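Local coordinates for protein MxaA (Stigmatella aurantiaca, PDB 4W4T) that ends the myxalamid PKS-NRPS pathway with its terminal NADPH-binding reductase domain, probably releasing the carrier-bound product by reduction, while the full-length protein probably binds phosphopantetheine, at residues Y84-S89 / G122-P127; I146-A151 / L168-I173; Q137-E142 / L174-R179; R56-T61 / R77-R82. All coordinates share one frame; numbering follows the deposited sequence.

Contact 1 of 4, residues Y84-S89 / G122-P127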
loop_
_atom_site.group_PDB
_atom_site.type_symbol
_atom_site.label_atom_id
_atom_site.label_comp_id
_atom_site.label_asym_id
_atom_site.label_seq_id
_atom_site.Cartn_x
_atom_site.Cartn_y
_atom_site.Cartn_z
ATOM N N TYR A 84 18.132 -16.581 25.937
ATOM C CA TYR A 84 18.238 -17.023 24.558
ATOM C C TYR A 84 17.295 -16.204 23.690
ATOM O O TYR A 84 16.110 -16.118 23.993
ATOM C CB TYR A 84 17.907 -18.511 24.436
ATOM C CG TYR A 84 18.944 -19.423 25.055
ATOM C CD1 TYR A 84 19.065 -19.549 26.436
ATOM C CD2 TYR A 84 19.796 -20.168 24.252
ATOM C CE1 TYR A 84 20.023 -20.395 26.998
ATOM C CE2 TYR A 84 20.750 -21.012 24.803
ATOM C CZ TYR A 84 20.860 -21.121 26.170
ATOM O OH TYR A 84 21.813 -21.971 26.696
ATOM N N CYS A 85 17.822 -15.620 22.621
ATOM C CA CYS A 85 17.034 -14.770 21.738
ATOM C C CYS A 85 16.974 -15.279 20.305
ATOM O O CYS A 85 17.967 -15.271 19.598
ATOM C CB CYS A 85 17.590 -13.349 21.737
ATOM S SG CYS A 85 17.484 -12.555 23.341
ATOM N N LEU A 86 15.789 -15.683 19.873
ATOM C CA LEU A 86 15.606 -16.163 18.511
ATOM C C LEU A 86 15.795 -15.006 17.532
ATOM O O LEU A 86 15.176 -13.955 17.686
ATOM C CB LEU A 86 14.216 -16.788 18.354
ATOM C CG LEU A 86 13.960 -17.552 17.057
ATOM C CD1 LEU A 86 14.695 -18.885 17.085
ATOM C CD2 LEU A 86 12.470 -17.755 16.875
ATOM N N VAL A 87 16.654 -15.189 16.534
ATOM C CA VAL A 87 16.963 -14.116 15.604
ATOM C C VAL A 87 17.375 -14.661 14.240
ATOM O O VAL A 87 18.158 -15.609 14.153
ATOM C CB VAL A 87 18.092 -13.201 16.169
ATOM C CG1 VAL A 87 19.356 -14.029 16.479
ATOM C CG2 VAL A 87 18.406 -12.061 15.212
ATOM N N ARG A 88 16.831 -14.071 13.178
ATOM C CA ARG A 88 17.240 -14.394 11.812
ATOM C C ARG A 88 18.609 -13.810 11.512
ATOM O O ARG A 88 18.775 -12.592 11.487
ATOM C CB ARG A 88 16.241 -13.851 10.786
ATOM C CG ARG A 88 14.843 -14.424 10.876
ATOM C CD ARG A 88 13.902 -13.783 9.850
ATOM N NE ARG A 88 14.240 -14.131 8.471
ATOM C CZ ARG A 88 14.700 -13.269 7.569
ATOM N NH1 ARG A 88 14.882 -11.996 7.897
ATOM N NH2 ARG A 88 14.977 -13.681 6.337
ATOM N N SER A 89 19.584 -14.679 11.272
ATOM C CA SER A 89 20.935 -14.242 10.933
ATOM C C SER A 89 21.740 -15.445 10.448
ATOM O O SER A 89 21.354 -16.584 10.703
ATOM C CB SER A 89 21.616 -13.592 12.137
ATOM O OG SER A 89 21.652 -14.496 13.238
ATOM N N GLY A 122 17.408 -18.489 13.803
ATOM C CA GLY A 122 16.103 -19.053 13.543
ATOM C C GLY A 122 15.055 -18.052 13.101
ATOM O O GLY A 122 15.309 -16.847 12.976
ATOM N N ASP A 123 13.854 -18.570 12.879
ATOM C CA ASP A 123 12.807 -17.859 12.163
ATOM C C ASP A 123 11.475 -18.361 12.678
ATOM O O ASP A 123 11.133 -19.522 12.501
ATOM C CB ASP A 123 12.928 -18.101 10.658
ATOM C CG ASP A 123 12.018 -17.211 9.831
ATOM O OD1 ASP A 123 11.027 -16.662 10.364
ATOM O OD2 ASP A 123 12.291 -17.073 8.616
ATOM N N ILE A 124 10.727 -17.474 13.319
ATOM C CA ILE A 124 9.408 -17.799 13.818
ATOM C C ILE A 124 8.454 -18.363 12.742
ATOM O O ILE A 124 7.523 -19.113 13.047
ATOM C CB ILE A 124 8.789 -16.543 14.468
ATOM C CG1 ILE A 124 7.767 -16.953 15.520
ATOM C CG2 ILE A 124 8.245 -15.574 13.419
ATOM C CD1 ILE A 124 8.376 -17.782 16.621
ATOM N N GLY A 125 8.695 -18.028 11.481
ATOM C CA GLY A 125 7.789 -18.437 10.424
ATOM C C GLY A 125 8.165 -19.763 9.775
ATOM O O GLY A 125 7.627 -20.099 8.724
ATOM N N GLN A 126 9.075 -20.511 10.396
ATOM C CA GLN A 126 9.539 -21.797 9.852
ATOM C C GLN A 126 9.284 -22.923 10.853
ATOM O O GLN A 126 9.261 -22.669 12.060
ATOM C CB GLN A 126 11.034 -21.732 9.518
ATOM C CG GLN A 126 11.391 -20.742 8.417
ATOM C CD GLN A 126 10.892 -21.199 7.062
ATOM O OE1 GLN A 126 10.717 -22.393 6.829
ATOM N NE2 GLN A 126 10.661 -20.257 6.163
ATOM N N PRO A 127 9.105 -24.166 10.364
ATOM C CA PRO A 127 8.968 -25.331 11.248
ATOM C C PRO A 127 10.098 -25.390 12.260
ATOM O O PRO A 127 11.242 -25.089 11.900
ATOM C CB PRO A 127 9.048 -26.535 10.284
ATOM C CG PRO A 127 8.596 -25.991 8.973
ATOM C CD PRO A 127 8.991 -24.536 8.933
#

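Contact 2 of 4, residues I146-A151 / L168-I173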
loop_
_atom_site.group_PDB
_atom_site.type_symbol
_atom_site.label_atom_id
_atom_site.label_comp_id
_atom_site.label_asym_id
_atom_site.label_seq_id
_atom_site.Cartn_x
_atom_site.Cartn_y
_atom_site.Cartn_z
ATOM N N ILE A 146 9.599 -19.551 28.390
ATOM C CA ILE A 146 9.501 -18.876 27.100
ATOM C C ILE A 146 8.677 -17.592 27.194
ATOM O O ILE A 146 7.560 -17.605 27.705
ATOM C CB ILE A 146 8.850 -19.787 26.033
ATOM C CG1 ILE A 146 9.679 -21.061 25.849
ATOM C CG2 ILE A 146 8.727 -19.045 24.695
ATOM C CD1 ILE A 146 8.882 -22.246 25.355
ATOM N N TYR A 147 9.241 -16.497 26.702
ATOM C CA TYR A 147 8.495 -15.265 26.488
ATOM C C TYR A 147 8.298 -15.122 24.982
ATOM O O TYR A 147 9.238 -14.816 24.253
ATOM C CB TYR A 147 9.224 -14.049 27.071
ATOM C CG TYR A 147 9.264 -14.036 28.596
ATOM C CD1 TYR A 147 10.034 -14.950 29.295
ATOM C CD2 TYR A 147 8.538 -13.103 29.325
ATOM C CE1 TYR A 147 10.084 -14.951 30.685
ATOM C CE2 TYR A 147 8.578 -13.099 30.718
ATOM C CZ TYR A 147 9.350 -14.032 31.390
ATOM O OH TYR A 147 9.404 -14.022 32.773
ATOM N N HIS A 148 7.074 -15.370 24.523
ATOM C CA HIS A 148 6.800 -15.358 23.093
ATOM C C HIS A 148 6.200 -14.011 22.641
ATOM O O HIS A 148 4.995 -13.774 22.747
ATOM C CB HIS A 148 5.887 -16.547 22.732
ATOM C CG HIS A 148 5.559 -16.629 21.269
ATOM N ND1 HIS A 148 6.432 -16.210 20.291
ATOM C CD2 HIS A 148 4.442 -17.045 20.627
ATOM C CE1 HIS A 148 5.874 -16.380 19.103
ATOM N NE2 HIS A 148 4.664 -16.876 19.280
ATOM N N ASN A 149 7.073 -13.130 22.161
ATOM C CA ASN A 149 6.694 -11.791 21.718
ATOM C C ASN A 149 6.961 -11.600 20.217
ATOM O O ASN A 149 6.750 -10.520 19.673
ATOM C CB ASN A 149 7.453 -10.728 22.535
ATOM C CG ASN A 149 7.144 -9.309 22.081
ATOM O OD1 ASN A 149 5.986 -8.945 21.898
ATOM N ND2 ASN A 149 8.186 -8.523 21.845
ATOM N N GLY A 150 7.404 -12.653 19.541
ATOM C CA GLY A 150 7.695 -12.565 18.122
ATOM C C GLY A 150 6.412 -12.704 17.326
ATOM O O GLY A 150 5.551 -13.505 17.687
ATOM N N ALA A 151 6.284 -11.908 16.268
ATOM C CA ALA A 151 5.094 -11.903 15.417
ATOM C C ALA A 151 5.316 -10.991 14.225
ATOM O O ALA A 151 6.103 -10.052 14.301
ATOM C CB ALA A 151 3.864 -11.449 16.189
ATOM N N LEU A 168 1.495 -20.491 12.862
ATOM C CA LEU A 168 2.379 -21.647 12.926
ATOM C C LEU A 168 3.551 -21.389 13.890
ATOM O O LEU A 168 3.967 -22.297 14.627
ATOM C CB LEU A 168 2.879 -22.021 11.536
ATOM C CG LEU A 168 1.763 -22.340 10.529
ATOM C CD1 LEU A 168 2.383 -22.864 9.236
ATOM C CD2 LEU A 168 0.748 -23.346 11.089
ATOM N N GLY A 169 4.040 -20.152 13.928
ATOM C CA GLY A 169 5.114 -19.812 14.843
ATOM C C GLY A 169 4.719 -20.067 16.294
ATOM O O GLY A 169 5.501 -20.611 17.071
ATOM N N THR A 170 3.497 -19.690 16.644
ATOM C CA THR A 170 2.993 -19.921 17.990
ATOM C C THR A 170 2.823 -21.426 18.215
ATOM O O THR A 170 3.161 -21.952 19.281
ATOM C CB THR A 170 1.669 -19.175 18.215
ATOM O OG1 THR A 170 1.916 -17.763 18.130
ATOM C CG2 THR A 170 1.099 -19.501 19.599
ATOM N N ARG A 171 2.330 -22.128 17.196
ATOM C CA ARG A 171 2.254 -23.595 17.274
ATOM C C ARG A 171 3.620 -24.213 17.584
ATOM O O ARG A 171 3.738 -25.092 18.438
ATOM C CB ARG A 171 1.701 -24.175 15.964
ATOM C CG ARG A 171 1.513 -25.686 16.013
ATOM C CD ARG A 171 1.231 -26.290 14.629
ATOM N NE ARG A 171 2.357 -26.143 13.704
ATOM C CZ ARG A 171 2.293 -26.424 12.405
ATOM N NH1 ARG A 171 1.159 -26.870 11.879
ATOM N NH2 ARG A 171 3.360 -26.260 11.628
ATOM N N GLU A 172 4.662 -23.741 16.909
ATOM C CA GLU A 172 5.990 -24.330 17.093
ATOM C C GLU A 172 6.556 -23.997 18.475
ATOM O O GLU A 172 7.293 -24.786 19.068
ATOM C CB GLU A 172 6.940 -23.859 15.985
ATOM C CG GLU A 172 6.506 -24.334 14.591
ATOM C CD GLU A 172 6.352 -25.858 14.516
ATOM O OE1 GLU A 172 7.383 -26.564 14.393
ATOM O OE2 GLU A 172 5.200 -26.345 14.578
ATOM N N ILE A 173 6.215 -22.816 18.984
ATOM C CA ILE A 173 6.591 -22.424 20.344
ATOM C C ILE A 173 5.918 -23.348 21.337
ATOM O O ILE A 173 6.535 -23.789 22.314
ATOM C CB ILE A 173 6.196 -20.937 20.630
ATOM C CG1 ILE A 173 7.187 -19.988 19.948
ATOM C CG2 ILE A 173 6.081 -20.653 22.149
ATOM C CD1 ILE A 173 8.622 -20.070 20.514
HETATM O O HOH W 1 4.003 -15.535 16.813
#

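Contact 3 of 4, residues Q137-E142 / L174-R179. With ACT (acetate ion), chain C.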
loop_
_atom_site.group_PDB
_atom_site.type_symbol
_atom_site.label_atom_id
_atom_site.label_comp_id
_atom_site.label_asym_id
_atom_site.label_seq_id
_atom_site.Cartn_x
_atom_site.Cartn_y
_atom_site.Cartn_z
ATOM N N GLN A 137 15.869 -30.262 19.415
ATOM C CA GLN A 137 15.950 -31.147 20.562
ATOM C C GLN A 137 16.853 -30.544 21.636
ATOM O O GLN A 137 16.540 -30.597 22.828
ATOM C CB GLN A 137 16.473 -32.543 20.146
ATOM C CG GLN A 137 16.747 -33.434 21.342
ATOM C CD GLN A 137 15.518 -33.734 22.174
ATOM O OE1 GLN A 137 14.406 -33.800 21.661
ATOM N NE2 GLN A 137 15.718 -33.943 23.481
ATOM N N ARG A 138 17.963 -29.953 21.217
ATOM C CA ARG A 138 18.878 -29.328 22.181
ATOM C C ARG A 138 18.209 -28.145 22.889
ATOM O O ARG A 138 18.301 -27.998 24.111
ATOM C CB ARG A 138 20.160 -28.864 21.487
ATOM C CG ARG A 138 21.191 -28.261 22.432
ATOM C CD ARG A 138 22.554 -28.129 21.754
ATOM N NE ARG A 138 22.574 -27.125 20.687
ATOM C CZ ARG A 138 22.556 -27.390 19.378
ATOM N NH1 ARG A 138 22.518 -28.646 18.931
ATOM N NH2 ARG A 138 22.580 -26.388 18.506
ATOM N N LEU A 139 17.530 -27.309 22.114
ATOM C CA LEU A 139 16.838 -26.161 22.693
ATOM C C LEU A 139 15.770 -26.644 23.677
ATOM O O LEU A 139 15.560 -26.032 24.727
ATOM C CB LEU A 139 16.220 -25.294 21.592
ATOM C CG LEU A 139 15.744 -23.895 21.987
ATOM C CD1 LEU A 139 16.925 -23.029 22.374
ATOM C CD2 LEU A 139 14.950 -23.253 20.842
ATOM N N SER A 140 15.129 -27.767 23.353
ATOM C CA SER A 140 14.082 -28.337 24.191
ATOM C C SER A 140 14.623 -28.864 25.526
ATOM O O SER A 140 13.844 -29.138 26.440
ATOM C CB SER A 140 13.363 -29.480 23.474
ATOM O OG SER A 140 14.057 -30.716 23.648
ATOM N N GLU A 141 15.940 -29.051 25.602
ATOM C CA GLU A 141 16.581 -29.501 26.843
ATOM C C GLU A 141 17.058 -28.313 27.681
ATOM O O GLU A 141 17.123 -28.387 28.911
ATOM C CB GLU A 141 17.767 -30.422 26.531
ATOM C CG GLU A 141 17.379 -31.738 25.897
ATOM C CD GLU A 141 18.545 -32.410 25.177
ATOM O OE1 GLU A 141 19.660 -31.834 25.158
ATOM O OE2 GLU A 141 18.332 -33.509 24.617
ATOM N N GLU A 142 17.388 -27.219 27.006
ATOM C CA GLU A 142 18.085 -26.110 27.650
ATOM C C GLU A 142 17.164 -25.047 28.270
ATOM O O GLU A 142 17.477 -24.484 29.330
ATOM C CB GLU A 142 19.036 -25.473 26.638
ATOM C CG GLU A 142 20.143 -26.444 26.207
ATOM C CD GLU A 142 21.283 -25.782 25.449
ATOM O OE1 GLU A 142 21.114 -24.647 24.953
ATOM O OE2 GLU A 142 22.362 -26.403 25.354
ATOM N N LEU A 174 4.646 -23.660 21.094
ATOM C CA LEU A 174 3.939 -24.596 21.969
ATOM C C LEU A 174 4.560 -25.985 21.889
ATOM O O LEU A 174 4.632 -26.697 22.881
ATOM C CB LEU A 174 2.455 -24.672 21.619
ATOM C CG LEU A 174 1.695 -23.370 21.906
ATOM C CD1 LEU A 174 0.266 -23.432 21.348
ATOM C CD2 LEU A 174 1.679 -23.085 23.416
ATOM N N ARG A 175 5.007 -26.354 20.699
ATOM C CA ARG A 175 5.727 -27.613 20.509
ATOM C C ARG A 175 6.990 -27.676 21.375
ATOM O O ARG A 175 7.259 -28.671 22.039
ATOM C CB ARG A 175 6.090 -27.775 19.033
ATOM C CG ARG A 175 6.437 -29.178 18.644
ATOM C CD ARG A 175 6.812 -29.284 17.158
ATOM N NE ARG A 175 5.770 -28.786 16.248
ATOM C CZ ARG A 175 4.633 -29.430 15.981
ATOM N NH1 ARG A 175 4.352 -30.587 16.574
ATOM N NH2 ARG A 175 3.766 -28.910 15.133
ATOM N N LEU A 176 7.771 -26.609 21.346
ATOM C CA LEU A 176 8.992 -26.532 22.142
ATOM C C LEU A 176 8.669 -26.566 23.636
ATOM O O LEU A 176 9.366 -27.208 24.431
ATOM C CB LEU A 176 9.771 -25.265 21.782
ATOM C CG LEU A 176 11.055 -25.000 22.567
ATOM C CD1 LEU A 176 12.128 -26.026 22.206
ATOM C CD2 LEU A 176 11.557 -23.584 22.343
ATOM N N ALA A 177 7.596 -25.881 24.018
ATOM C CA ALA A 177 7.197 -25.793 25.420
ATOM C C ALA A 177 6.736 -27.145 25.967
ATOM O O ALA A 177 6.671 -27.338 27.178
ATOM C CB ALA A 177 6.092 -24.753 25.588
ATOM N N THR A 178 6.418 -28.085 25.075
ATOM C CA THR A 178 5.976 -29.400 25.510
ATOM C C THR A 178 6.948 -30.510 25.103
ATOM O O THR A 178 6.646 -31.682 25.283
ATOM C CB THR A 178 4.577 -29.750 24.953
ATOM O OG1 THR A 178 4.584 -29.623 23.522
ATOM C CG2 THR A 178 3.510 -28.833 25.551
ATOM N N ARG A 179 8.103 -30.138 24.556
ATOM C CA ARG A 179 9.087 -31.120 24.089
ATOM C C ARG A 179 10.139 -31.377 25.166
ATOM O O ARG A 179 10.769 -30.441 25.653
ATOM C CB ARG A 179 9.764 -30.639 22.804
ATOM C CG ARG A 179 10.792 -31.627 22.201
ATOM C CD ARG A 179 10.113 -32.854 21.610
ATOM N NE ARG A 179 9.082 -32.492 20.633
ATOM C CZ ARG A 179 9.272 -32.355 19.320
ATOM N NH1 ARG A 179 10.467 -32.528 18.762
ATOM N NH2 ARG A 179 8.244 -32.010 18.558
HETATM C C ACT C . 9.507 -32.394 14.994
HETATM O O ACT C . 9.711 -32.285 13.739
HETATM O OXT ACT C . 10.439 -32.710 15.809
HETATM C CH3 ACT C . 8.125 -32.167 15.540
HETATM O O HOH W 2 12.944 -33.771 19.392
#

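Contact 4 of 4, residues R56-T61 / R77-R82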
loop_
_atom_site.group_PDB
_atom_site.type_symbol
_atom_site.label_atom_id
_atom_site.label_comp_id
_atom_site.label_asym_id
_atom_site.label_seq_id
_atom_site.Cartn_x
_atom_site.Cartn_y
_atom_site.Cartn_z
ATOM N N ARG A 56 16.918 -20.927 35.134
ATOM C CA ARG A 56 18.297 -20.836 34.678
ATOM C C ARG A 56 18.373 -20.175 33.297
ATOM O O ARG A 56 19.320 -19.452 32.986
ATOM C CB ARG A 56 18.934 -22.233 34.653
ATOM C CG ARG A 56 18.933 -22.968 36.001
ATOM C CD ARG A 56 19.101 -24.474 35.810
ATOM N NE ARG A 56 17.930 -25.014 35.136
ATOM C CZ ARG A 56 17.707 -26.301 34.906
ATOM N NH1 ARG A 56 18.565 -27.237 35.310
ATOM N NH2 ARG A 56 16.599 -26.653 34.282
ATOM N N THR A 57 17.365 -20.435 32.466
ATOM C CA THR A 57 17.380 -20.001 31.071
ATOM C C THR A 57 16.006 -19.591 30.579
ATOM O O THR A 57 14.990 -20.134 31.009
ATOM C CB THR A 57 17.852 -21.119 30.136
ATOM O OG1 THR A 57 16.958 -22.214 30.303
ATOM C CG2 THR A 57 19.272 -21.566 30.469
ATOM N N ILE A 58 15.994 -18.651 29.650
ATOM C CA ILE A 58 14.757 -18.124 29.092
ATOM C C ILE A 58 14.885 -17.958 27.591
ATOM O O ILE A 58 15.890 -17.443 27.097
ATOM C CB ILE A 58 14.397 -16.760 29.741
ATOM C CG1 ILE A 58 13.994 -16.974 31.203
ATOM C CG2 ILE A 58 13.316 -16.064 28.928
ATOM C CD1 ILE A 58 13.760 -15.685 32.013
ATOM N N LEU A 59 13.874 -18.397 26.845
ATOM C CA LEU A 59 13.837 -18.103 25.425
ATOM C C LEU A 59 12.935 -16.902 25.138
ATOM O O LEU A 59 11.762 -16.903 25.502
ATOM C CB LEU A 59 13.347 -19.307 24.625
ATOM C CG LEU A 59 13.196 -19.033 23.123
ATOM C CD1 LEU A 59 14.535 -18.806 22.446
ATOM C CD2 LEU A 59 12.417 -20.152 22.423
ATOM N N LEU A 60 13.497 -15.891 24.491
ATOM C CA LEU A 60 12.724 -14.718 24.080
ATOM C C LEU A 60 12.587 -14.679 22.568
ATOM O O LEU A 60 13.570 -14.741 21.842
ATOM C CB LEU A 60 13.385 -13.423 24.572
ATOM C CG LEU A 60 12.713 -12.099 24.169
ATOM C CD1 LEU A 60 11.276 -12.024 24.696
ATOM C CD2 LEU A 60 13.551 -10.915 24.667
ATOM N N THR A 61 11.360 -14.578 22.083
ATOM C CA THR A 61 11.171 -14.279 20.679
ATOM C C THR A 61 10.833 -12.790 20.551
ATOM O O THR A 61 10.147 -12.208 21.407
ATOM C CB THR A 61 10.056 -15.156 20.022
ATOM O OG1 THR A 61 8.798 -14.923 20.655
ATOM C CG2 THR A 61 10.384 -16.631 20.143
ATOM N N ARG A 77 17.547 -7.298 33.785
ATOM C CA ARG A 77 17.587 -6.609 35.071
ATOM C C ARG A 77 16.889 -7.389 36.182
ATOM O O ARG A 77 17.330 -7.369 37.330
ATOM C CB ARG A 77 16.966 -5.213 34.947
ATOM C CG ARG A 77 17.896 -4.198 34.292
ATOM C CD ARG A 77 17.400 -2.768 34.450
ATOM N NE ARG A 77 16.304 -2.470 33.533
ATOM C CZ ARG A 77 15.023 -2.460 33.886
ATOM N NH1 ARG A 77 14.677 -2.731 35.140
ATOM N NH2 ARG A 77 14.092 -2.189 32.982
ATOM N N ARG A 78 15.800 -8.074 35.858
ATOM C CA ARG A 78 14.957 -8.727 36.838
ATOM C C ARG A 78 15.138 -10.194 37.052
ATOM O O ARG A 78 14.521 -10.797 37.899
ATOM C CB ARG A 78 13.521 -8.480 36.500
ATOM C CG ARG A 78 13.278 -7.064 36.087
ATOM C CD ARG A 78 12.726 -6.286 37.211
ATOM N NE ARG A 78 11.623 -6.982 37.806
ATOM C CZ ARG A 78 10.354 -6.904 37.437
ATOM N NH1 ARG A 78 9.928 -6.126 36.428
ATOM N NH2 ARG A 78 9.508 -7.627 38.096
ATOM N N THR A 79 15.965 -10.780 36.237
ATOM C CA THR A 79 16.297 -12.188 36.391
ATOM C C THR A 79 17.806 -12.346 36.321
ATOM O O THR A 79 18.499 -11.454 35.847
ATOM C CB THR A 79 15.675 -13.062 35.287
ATOM O OG1 THR A 79 16.482 -12.958 34.109
ATOM C CG2 THR A 79 14.248 -12.626 34.965
ATOM N N ASP A 80 18.315 -13.490 36.759
ATOM C CA ASP A 80 19.707 -13.813 36.472
ATOM C C ASP A 80 19.778 -15.016 35.530
ATOM O O ASP A 80 20.731 -15.792 35.565
ATOM C CB ASP A 80 20.491 -14.077 37.760
ATOM C CG ASP A 80 19.989 -15.286 38.521
ATOM O OD1 ASP A 80 18.840 -15.708 38.288
ATOM O OD2 ASP A 80 20.745 -15.816 39.363
ATOM N N ALA A 81 18.757 -15.165 34.690
ATOM C CA ALA A 81 18.744 -16.246 33.709
ATOM C C ALA A 81 19.496 -15.820 32.450
ATOM O O ALA A 81 19.568 -14.642 32.139
ATOM C CB ALA A 81 17.315 -16.645 33.369
ATOM N N ARG A 82 20.076 -16.779 31.738
ATOM C CA ARG A 82 20.622 -16.478 30.423
ATOM C C ARG A 82 19.438 -16.335 29.472
ATOM O O ARG A 82 18.512 -17.136 29.522
ATOM C CB ARG A 82 21.596 -17.572 29.967
ATOM C CG ARG A 82 22.862 -17.620 30.834
ATOM C CD ARG A 82 23.925 -18.547 30.291
ATOM N NE ARG A 82 23.455 -19.925 30.231
ATOM C CZ ARG A 82 23.264 -20.593 29.103
ATOM N NH1 ARG A 82 23.519 -20.008 27.937
ATOM N NH2 ARG A 82 22.828 -21.844 29.139
#

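Contact 1 of 4, residues Y84-S89 / G122-P127
Leu86 is the first residue of Tyr84-Ser89 to meet the loop Gly122-Pro127. Its CG stands anti to the backbone N (chi1 -170°), which carries the two methyls over the start of the loop: CD1 rests 3.8 Å from Gly122 CA, and CD2 lies 4.1 Å from Ile124 CD1, the two side chains crossing at about a right angle. A beta carbon on Gly122 would run into Leu86 CD1. Val87 turns its side chain away, next to Thr64 and Arg98, and contributes its carbonyl: Gly122 N donates to Val87 O at 3.0 Å. This bond prolongs the parallel pairing of strands 82-87 and 117-121 by one step at their C-terminal ends. Arg88 then runs alongside Asp123, both side chains pointing the same way. Its NE forms a rather long salt bridge of 3.5 Å to Asp123 OD2, which lies at the guanidinium edge although the carboxylate plane is turned 65° from it. The other oxygen, Asp123 OD1, accepts from Gly125 N at 2.9 Å in an Asx turn, inside a type I turn from Asp123 to Gln126. Arg88, Asp123, Ile124 and Gly125 all bind NADPH, in the place expected of a Rossmann fold, at the C-terminal ends of its parallel strands. With one oxygen tied to its own turn and the other facing Arg88, the carboxylate couples the shape of the loop to an arginine of the cofactor site.

Contact 2 of 4, residues I146-A151 / L168-I173
His148 and Ile173 face each other inside a beta-alpha-beta unit of the Rossmann fold, where helix 159-177 packs on strand 145-148 and their short segments run almost exactly antiparallel. The imidazole lies flat beneath Ile173: CG1 sits 3.8 Å from the ring centroid and 6° off the ring normal, a CH-pi contact over the middle of one face. At the ring's edge the geometry changes. Thr170 OG1 lies in the imidazole plane and accepts from His148 NE2 at 3.1 Å, the N-H...O angle a bent 144°, with the two side chains crossing at about a right angle. Thr170 OG1 is itself bonded to Asn166 O of the preceding helical turn, and His148 ND1 is bonded to Thr61 OG1 on the adjacent strand. Both ring nitrogens of this buried side chain are therefore engaged, fixing its rotation. The chi1 of -179° sets CG opposite the backbone N and extends the ring from the strand toward the helix. A leucine in place of His148 would probably leave Thr61 OG1 and Thr170 OG1 without their ring partner and break the direct polar link from strand to helix. Further back along the strand, Ile146 and Ile173 slide past each other in opposite directions, their CG2 methyls 4.0 Å apart. Beyond His148 the chain enters the cofactor site at Asn149 and Ala151, which bind NADPH. Between them, Gly150 O receives a water hydrogen bond of 2.7 Å, and the same water reaches Thr170 OG1 weakly at 3.3 Å.

Contact 3 of 4, residues Q137-E142 / L174-R179
Ser140 and Leu176 form the middle of this helix-to-helix contact, with Leu176 CD1 3.6 Å from Ser140 CA, against the backbone of helix 133-142. Its other methyl, Leu176 CD2, meets Leu139 CD2 at 3.7 Å, the two leucines crossing at about a right angle. Past the end of helix 159-177, Arg179 lays its aliphatic part over the serine, CG 3.6 Å from Ser140 CB. Ser140 OG is directed back to Gln137 O, 2.6 Å away, and has a further partner in Thr180 OG1. The arginine chain bends at chi2 (71°) and again at chi3, bringing NH1 to a water that accepts from it and donates to Gln137 OE1. An acetate, probably from the crystallisation liquor, takes a 3.0 Å hydrogen bond through OXT from Arg179 NH1, at the guanidinium edge. An alanine in place of Arg179 would probably uncover the Ser140 CB and leave the Gln137-bound water without its arginine donor. Outside this shell, Lys183 NZ bonds to both Ser140 O and Leu176 O, joining the two backbones. The contact is thus apolar at its centre and bridged by solvent at its margin, and one carbonyl from each helix shares the Lys183 ammonium as donor.

Contact 4 of 4, residues R56-T61 / R77-R82
Ile58 and Ala81 meet because the isoleucine holds CG1 beside its own backbone N (chi1 -69°) and then extends fully (chi2 174°), bringing CD1 to 3.9 Å from Ala81 CB. On Thr57, a chi1 of 59° places CG2 beside the backbone N and opposite the carbonyl carbon. There it lies 3.8 Å from Arg82 NH2, the two side chains pointing the same way on one face of the sheet. The threonine hydroxyl bonds to Glu142 O, and the arginine NH2 to Tyr84 OH, so each polar end has a partner of its own.

The backbones join as neighbouring parallel strands. Arg82 N donates to Arg56 O at 3.0 Å, and Ile58 N to Arg82 O at 2.9 Å. Arg82 thus bonds to the residues on either side of Thr57, its bridge partner, and Thr57 CA adds a C-H...O contact to Arg82 O. Ahead of the strand, Thr79 is the first residue to leave the helix, and its OG1 accepts from Ala81 N at 3.2 Å in an ST turn while also bonding to Leu75 O of the helix.

This is the close of the first beta-alpha-beta crossover of the Rossmann sheet: strand 57-61 leads through helix 66-78 into strand 82-87. On its other edge strand 57-61 pairs with strand 145-148, and Leu59 packs against Leu176 of helix 159-177.

From the N terminus, contact 4 closes first, bringing the chain back through helix 66-78 to set strand 82-87 beside strand 57-61. Contact 1 follows in series, joining the end of strand 82-87 to the loop after strand 117-121. Contact 3 then closes a loop of similar length, from helix 133-142 to the end of helix 159-177, and contact 2 lies wholly within that span, tying strand 145-148 to the same helix. Across the sheet, Tyr84 links contacts 1 and 4 by backbone bonds to Ile58 and Leu60, Ile124 of contact 1 packs on His148 of contact 2, and Ile146 touches Ala177 where contacts 2 and 3 adjoin.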